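Local structure of deferrochelatase (Vibrio cholerae, 5DE0) at residues 109-112 with 113-117; 119-122 with 123-126. The protein is a heme b protein of the dye-decolorizing peroxidase family and probably acts as a peroxidase. All coordinates share one frame; numbering follows the deposited sequence.

Both contacts lie within the N-terminal half of the chain, where both belong to the N-terminal dye-decolorizing peroxidase domain, and they come in series. Contact 1 occupies helix 108-117; contact 2 begins two residues on, at 119, and makes the turn into strand 125-134. Together they form the second part of a beta-alpha-beta crossover that starts at strand 98-104. Strand 18-26 lies between the two connected strands in the four-stranded antiparallel sheet, as in a ferredoxin-like fold. The two centres are about 13 Å apart, and lie about 19 and 23 Å from the centre of the chain. Contact 1 also faces the second subunit, whereas contact 2 is touched by no other chain of the assembly.

Contact 1: residues 109-112 with 113-117; sequences LLFY and TLRKG
The Tyr112 ring carries Lys116 on one face and Arg115 at its rim. Lys116 CB sits over the face as a CH-pi donor, 4.2 Å from the centroid of the Tyr112 ring and 15° off the ring normal, displaced toward the rim. The methylenes then run alongside the phenol, with Lys116 CG 4.0 Å from Tyr112 OH, so lysine offers the ring an aliphatic stem while its ammonium leads off past it. Arg115 NH2 lies near the ring plane, 4.3 Å from Tyr112 CD1. The Phe111 ring meets the same arginine through a methylene, Arg115 CD being 3.9 Å from Phe111 CE1, and its plane is turned 65° from the guanidinium. Tyr112 reaches forward over the following turn because its CG stands opposite the backbone N (chi1 173°). These pairs, three and four residues apart, mark successive turns of helix 108-117, the crossover helix of a ferredoxin-like domain. Leu110 and Leu114 pack on strand 18-26, and Leu114 also on strand 125-134, branched apolar side chains suited to the helix-sheet interface, while Leu109, Tyr112 and Thr113 pack on Ile47 of helix 40-50. On the second subunit, Met142 packs against Phe111 and accepts a weak hydrogen bond from Arg115 NH1 through its carbonyl; Tyr136 of that subunit packs against Tyr112. Thr113 suits its buried place because its hydroxyl can turn back to the helix. Lying beside its own backbone N, OG1 donates to Leu109 O at 2.6 Å. Thr113 N donates to Leu109 O as well, at 2.9 Å, and the two donors approach from opposite faces of that carbonyl plane. The ordinary helical bonds continue with Arg115 N to Phe111 O at 3.0 Å.

Contact 2: residues 119-122 with 123-126; sequences SDIA and QDIE
The Ile121 and Ile125 chains run alongside each other, with Ile121 CD1 4.0 Å from Ile125 CG1. Ile125 CG1 also rests 3.4 Å from Ile121 O, which gives the carbonyl an apolar neighbour on the strand side. From the other partner, Asp124, the carboxylate oxygen OD2 comes in across the Ile121 side chain at about a right angle, 3.7 Å from Ile121 CB and equally close to its CG2 branch. The branching explains the fit: with chi1 at 59°, Ile121 CG1 is placed between its backbone N and carbonyl carbon, and CG2 is left on the side that Asp124 meets. The backbone closes beneath these side chains through Asp124 N, which donates to Ile121 O at 3.2 Å. This bond is bent, with an angle of 141° at the hydrogen, and the donor stands high above the carbonyl plane. It closes a beta turn whose corners, Ala122 and Gln123, have type I torsions, ending where strand 125-134 begins. Both corner residues are exposed; the amide chain of Gln123 suits solvent, and the methyl of Ala122 is small enough to leave little apolar surface there. Ala122 O and Ile125 O, both acceptors, face each other at 3.1 Å and cannot bond directly. Farther out, Asp124 is positioned by its OD1, which accepts hydrogen bonds from Asn29 ND2 and Gln28 NE2, so the buried carboxylate has amide donors that probably offset some of the cost of burying its charge. Backbone hydrogen bonds between Asp124 and both Arg27 and Gln28, and between Glu126 and Lys25, tie the chain to strand 18-26 and the residues after it. Val33 of helix 30-38 packs on Ile121, Asp124 and Ile125, while Ile125 also lies on Leu24 and Val26.

Contact 1: residues 109-112 with 113-117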
ATOM      1  N   LEU B 109      -6.559   3.876   8.610  1.00 20.73           N
ATOM      2  CA  LEU B 109      -6.248   4.309   9.971  1.00 19.89           C
ATOM      3  C   LEU B 109      -4.797   4.014  10.357  1.00 20.31           C
ATOM      4  O   LEU B 109      -4.261   4.621  11.284  1.00 21.41           O
ATOM      5  CB  LEU B 109      -7.197   3.650  10.971  1.00 20.11           C
ATOM      6  CG  LEU B 109      -8.654   4.113  10.913  1.00 21.94           C
ATOM      7  CD1 LEU B 109      -9.481   3.374  11.946  1.00 21.40           C
ATOM      8  CD2 LEU B 109      -8.749   5.618  11.124  1.00 20.06           C
ATOM      9  N   LEU B 110      -4.170   3.079   9.646  1.00 20.04           N
ATOM     10  CA  LEU B 110      -2.761   2.771   9.862  1.00 20.07           C
ATOM     11  C   LEU B 110      -1.893   3.934   9.401  1.00 21.47           C
ATOM     12  O   LEU B 110      -0.986   4.369  10.111  1.00 19.96           O
ATOM     13  CB  LEU B 110      -2.361   1.492   9.124  1.00 20.57           C
ATOM     14  CG  LEU B 110      -3.127   0.215   9.474  1.00 19.41           C
ATOM     15  CD1 LEU B 110      -2.664  -0.927   8.586  1.00 19.23           C
ATOM     16  CD2 LEU B 110      -2.956  -0.140  10.943  1.00 18.73           C
ATOM     17  N   PHE B 111      -2.178   4.429   8.201  1.00 21.61           N
ATOM     18  CA  PHE B 111      -1.490   5.597   7.670  1.00 21.60           C
ATOM     19  C   PHE B 111      -1.725   6.803   8.573  1.00 22.09           C
ATOM     20  O   PHE B 111      -0.800   7.565   8.856  1.00 21.86           O
ATOM     21  CB  PHE B 111      -1.959   5.899   6.242  1.00 22.52           C
ATOM     22  CG  PHE B 111      -1.275   7.084   5.614  1.00 23.98           C
ATOM     23  CD1 PHE B 111      -1.761   8.370   5.807  1.00 24.14           C
ATOM     24  CD2 PHE B 111      -0.149   6.912   4.827  1.00 24.39           C
ATOM     25  CE1 PHE B 111      -1.134   9.456   5.235  1.00 25.82           C
ATOM     26  CE2 PHE B 111       0.482   7.995   4.247  1.00 24.81           C
ATOM     27  CZ  PHE B 111      -0.011   9.270   4.452  1.00 27.84           C
ATOM     28  N   TYR B 112      -2.967   6.972   9.022  1.00 22.04           N
ATOM     29  CA  TYR B 112      -3.320   8.107   9.869  1.00 22.90           C
ATOM     30  C   TYR B 112      -2.597   8.057  11.209  1.00 22.82           C
ATOM     31  O   TYR B 112      -2.147   9.084  11.714  1.00 23.43           O
ATOM     32  CB  TYR B 112      -4.833   8.169  10.102  1.00 22.15           C
ATOM     33  CG  TYR B 112      -5.248   9.223  11.109  1.00 24.47           C
ATOM     34  CD1 TYR B 112      -5.356  10.558  10.739  1.00 24.24           C
ATOM     35  CD2 TYR B 112      -5.528   8.883  12.429  1.00 23.55           C
ATOM     36  CE1 TYR B 112      -5.732  11.526  11.655  1.00 25.39           C
ATOM     37  CE2 TYR B 112      -5.903   9.843  13.350  1.00 24.34           C
ATOM     38  CZ  TYR B 112      -6.003  11.163  12.960  1.00 25.77           C
ATOM     39  OH  TYR B 112      -6.376  12.120  13.877  1.00 32.73           O
ATOM     40  N   THR B 113      -2.496   6.863  11.784  1.00 21.81           N
ATOM     41  CA  THR B 113      -1.854   6.696  13.084  1.00 22.04           C
ATOM     42  C   THR B 113      -0.381   7.084  13.022  1.00 22.40           C
ATOM     43  O   THR B 113       0.145   7.714  13.940  1.00 22.72           O
ATOM     44  CB  THR B 113      -1.979   5.247  13.593  1.00 21.39           C
ATOM     45  OG1 THR B 113      -3.364   4.904  13.721  1.00 21.91           O
ATOM     46  CG2 THR B 113      -1.298   5.090  14.946  1.00 21.30           C
ATOM     47  N   LEU B 114       0.276   6.721  11.926  1.00 22.32           N
ATOM     48  CA  LEU B 114       1.688   7.035  11.755  1.00 22.59           C
ATOM     49  C   LEU B 114       1.899   8.517  11.461  1.00 23.29           C
ATOM     50  O   LEU B 114       2.772   9.148  12.053  1.00 24.01           O
ATOM     51  CB  LEU B 114       2.299   6.186  10.639  1.00 21.92           C
ATOM     52  CG  LEU B 114       3.793   6.411  10.399  1.00 22.11           C
ATOM     53  CD1 LEU B 114       4.581   6.184  11.681  1.00 21.75           C
ATOM     54  CD2 LEU B 114       4.301   5.509   9.287  1.00 21.69           C
ATOM     55  N   ARG B 115       1.099   9.069  10.551  1.00 24.07           N
ATOM     56  CA  ARG B 115       1.227  10.479  10.183  1.00 24.72           C
ATOM     57  C   ARG B 115       0.946  11.392  11.371  1.00 24.74           C
ATOM     58  O   ARG B 115       1.727  12.292  11.671  1.00 25.99           O
ATOM     59  CB  ARG B 115       0.286  10.830   9.026  1.00 26.27           C
ATOM     60  CG  ARG B 115       0.434  12.271   8.543  1.00 29.75           C
ATOM     61  CD  ARG B 115      -0.519  12.606   7.402  1.00 34.78           C
ATOM     62  NE  ARG B 115      -1.912  12.669   7.837  1.00 37.05           N
ATOM     63  CZ  ARG B 115      -2.918  13.079   7.069  1.00 40.15           C
ATOM     64  NH1 ARG B 115      -2.687  13.471   5.822  1.00 33.36           N
ATOM     65  NH2 ARG B 115      -4.155  13.104   7.548  1.00 32.36           N
ATOM     66  N   LYS B 116      -0.173  11.151  12.044  1.00 24.48           N
ATOM     67  CA  LYS B 116      -0.568  11.946  13.201  1.00 24.61           C
ATOM     68  C   LYS B 116       0.352  11.695  14.393  1.00 25.01           C
ATOM     69  O   LYS B 116       0.648  12.607  15.165  1.00 24.63           O
ATOM     70  CB  LYS B 116      -2.020  11.636  13.584  1.00 24.82           C
ATOM     71  CG  LYS B 116      -2.538  12.394  14.791  1.00 27.19           C
ATOM     72  CD  LYS B 116      -2.661  13.878  14.498  1.00 25.98           C
ATOM     73  CE  LYS B 116      -3.315  14.611  15.657  1.00 27.97           C
ATOM     74  NZ  LYS B 116      -3.469  16.065  15.371  1.00 28.77           N
ATOM     75  N   GLY B 117       0.805  10.453  14.532  1.00 24.41           N
ATOM     76  CA  GLY B 117       1.619  10.056  15.667  1.00 23.47           C
ATOM     77  C   GLY B 117       3.013  10.656  15.706  1.00 22.85           C
ATOM     78  O   GLY B 117       3.569  10.866  16.782  1.00 23.00           O
TER

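Contact 2: residues 119-122 with 123-126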
ATOM      1  N   SER B 119       3.828  13.492  13.797  1.00 26.02           N
ATOM      2  CA  SER B 119       3.702  14.809  13.179  1.00 27.91           C
ATOM      3  C   SER B 119       4.626  15.855  13.804  1.00 28.52           C
ATOM      4  O   SER B 119       5.211  16.672  13.096  1.00 28.63           O
ATOM      5  CB  SER B 119       2.252  15.291  13.258  1.00 27.92           C
ATOM      6  OG  SER B 119       2.085  16.517  12.567  1.00 29.52           O
ATOM      7  N   ASP B 120       4.764  15.817  15.126  1.00 29.33           N
ATOM      8  CA  ASP B 120       5.576  16.800  15.838  1.00 29.67           C
ATOM      9  C   ASP B 120       7.065  16.449  15.859  1.00 29.36           C
ATOM     10  O   ASP B 120       7.906  17.310  16.122  1.00 29.42           O
ATOM     11  CB  ASP B 120       5.074  16.964  17.274  1.00 31.44           C
ATOM     12  CG  ASP B 120       3.708  17.620  17.345  1.00 34.52           C
ATOM     13  OD1 ASP B 120       3.318  18.298  16.371  1.00 32.58           O
ATOM     14  OD2 ASP B 120       3.027  17.462  18.381  1.00 35.67           O
ATOM     15  N   ILE B 121       7.391  15.190  15.581  1.00 28.47           N
ATOM     16  CA  ILE B 121       8.779  14.737  15.652  1.00 28.40           C
ATOM     17  C   ILE B 121       9.318  14.264  14.304  1.00 28.67           C
ATOM     18  O   ILE B 121      10.204  13.410  14.244  1.00 29.53           O
ATOM     19  CB  ILE B 121       8.942  13.595  16.677  1.00 28.50           C
ATOM     20  CG1 ILE B 121       8.062  12.402  16.297  1.00 26.74           C
ATOM     21  CG2 ILE B 121       8.602  14.081  18.077  1.00 27.85           C
ATOM     22  CD1 ILE B 121       8.392  11.136  17.053  1.00 26.53           C
ATOM     23  N   ALA B 122       8.790  14.832  13.226  1.00 28.14           N
ATOM     24  CA  ALA B 122       9.167  14.422  11.878  1.00 29.58           C
ATOM     25  C   ALA B 122      10.630  14.737  11.561  1.00 30.55           C
ATOM     26  O   ALA B 122      11.300  13.974  10.865  1.00 31.22           O
ATOM     27  CB  ALA B 122       8.255  15.086  10.857  1.00 29.48           C
ATOM     28  N   GLN B 123      11.121  15.861  12.078  1.00 30.62           N
ATOM     29  CA  GLN B 123      12.485  16.304  11.803  1.00 32.16           C
ATOM     30  C   GLN B 123      13.495  15.673  12.758  1.00 30.88           C
ATOM     31  O   GLN B 123      14.706  15.771  12.556  1.00 30.87           O
ATOM     32  CB  GLN B 123      12.573  17.830  11.888  1.00 33.62           C
ATOM     33  CG  GLN B 123      11.693  18.554  10.885  1.00 35.17           C
ATOM     34  CD  GLN B 123      12.071  18.247   9.449  1.00 42.86           C
ATOM     35  OE1 GLN B 123      11.317  17.600   8.723  1.00 39.64           O
ATOM     36  NE2 GLN B 123      13.246  18.709   9.034  1.00 39.07           N
ATOM     37  N   ASP B 124      12.983  15.030  13.802  1.00 30.29           N
ATOM     38  CA  ASP B 124      13.825  14.389  14.805  1.00 30.45           C
ATOM     39  C   ASP B 124      14.076  12.928  14.452  1.00 30.09           C
ATOM     40  O   ASP B 124      14.876  12.250  15.094  1.00 29.26           O
ATOM     41  CB  ASP B 124      13.175  14.483  16.189  1.00 29.12           C
ATOM     42  CG  ASP B 124      12.699  15.886  16.519  1.00 29.99           C
ATOM     43  OD1 ASP B 124      13.379  16.859  16.126  1.00 30.12           O
ATOM     44  OD2 ASP B 124      11.639  16.014  17.170  1.00 29.10           O
ATOM     45  N   ILE B 125      13.392  12.460  13.412  1.00 29.81           N
ATOM     46  CA  ILE B 125      13.316  11.039  13.096  1.00 30.57           C
ATOM     47  C   ILE B 125      13.623  10.759  11.627  1.00 30.04           C
ATOM     48  O   ILE B 125      13.261  11.542  10.749  1.00 30.09           O
ATOM     49  CB  ILE B 125      11.908  10.486  13.437  1.00 30.19           C
ATOM     50  CG1 ILE B 125      11.710  10.446  14.949  1.00 29.06           C
ATOM     51  CG2 ILE B 125      11.690   9.100  12.860  1.00 36.58           C
ATOM     52  CD1 ILE B 125      12.717   9.584  15.651  1.00 28.47           C
ATOM     53  N   GLU B 126      14.305   9.649  11.368  1.00 30.64           N
ATOM     54  CA  GLU B 126      14.405   9.127  10.013  1.00 30.58           C
ATOM     55  C   GLU B 126      13.789   7.736   9.933  1.00 28.74           C
ATOM     56  O   GLU B 126      14.247   6.806  10.596  1.00 29.29           O
ATOM     57  CB  GLU B 126      15.855   9.085   9.546  1.00 33.48           C
ATOM     58  CG  GLU B 126      16.032   8.425   8.187  1.00 35.15           C
ATOM     59  CD  GLU B 126      17.453   8.520   7.673  1.00 40.89           C
ATOM     60  OE1 GLU B 126      18.205   9.390   8.160  1.00 49.65           O
ATOM     61  OE2 GLU B 126      17.823   7.719   6.792  1.00 42.52           O
TER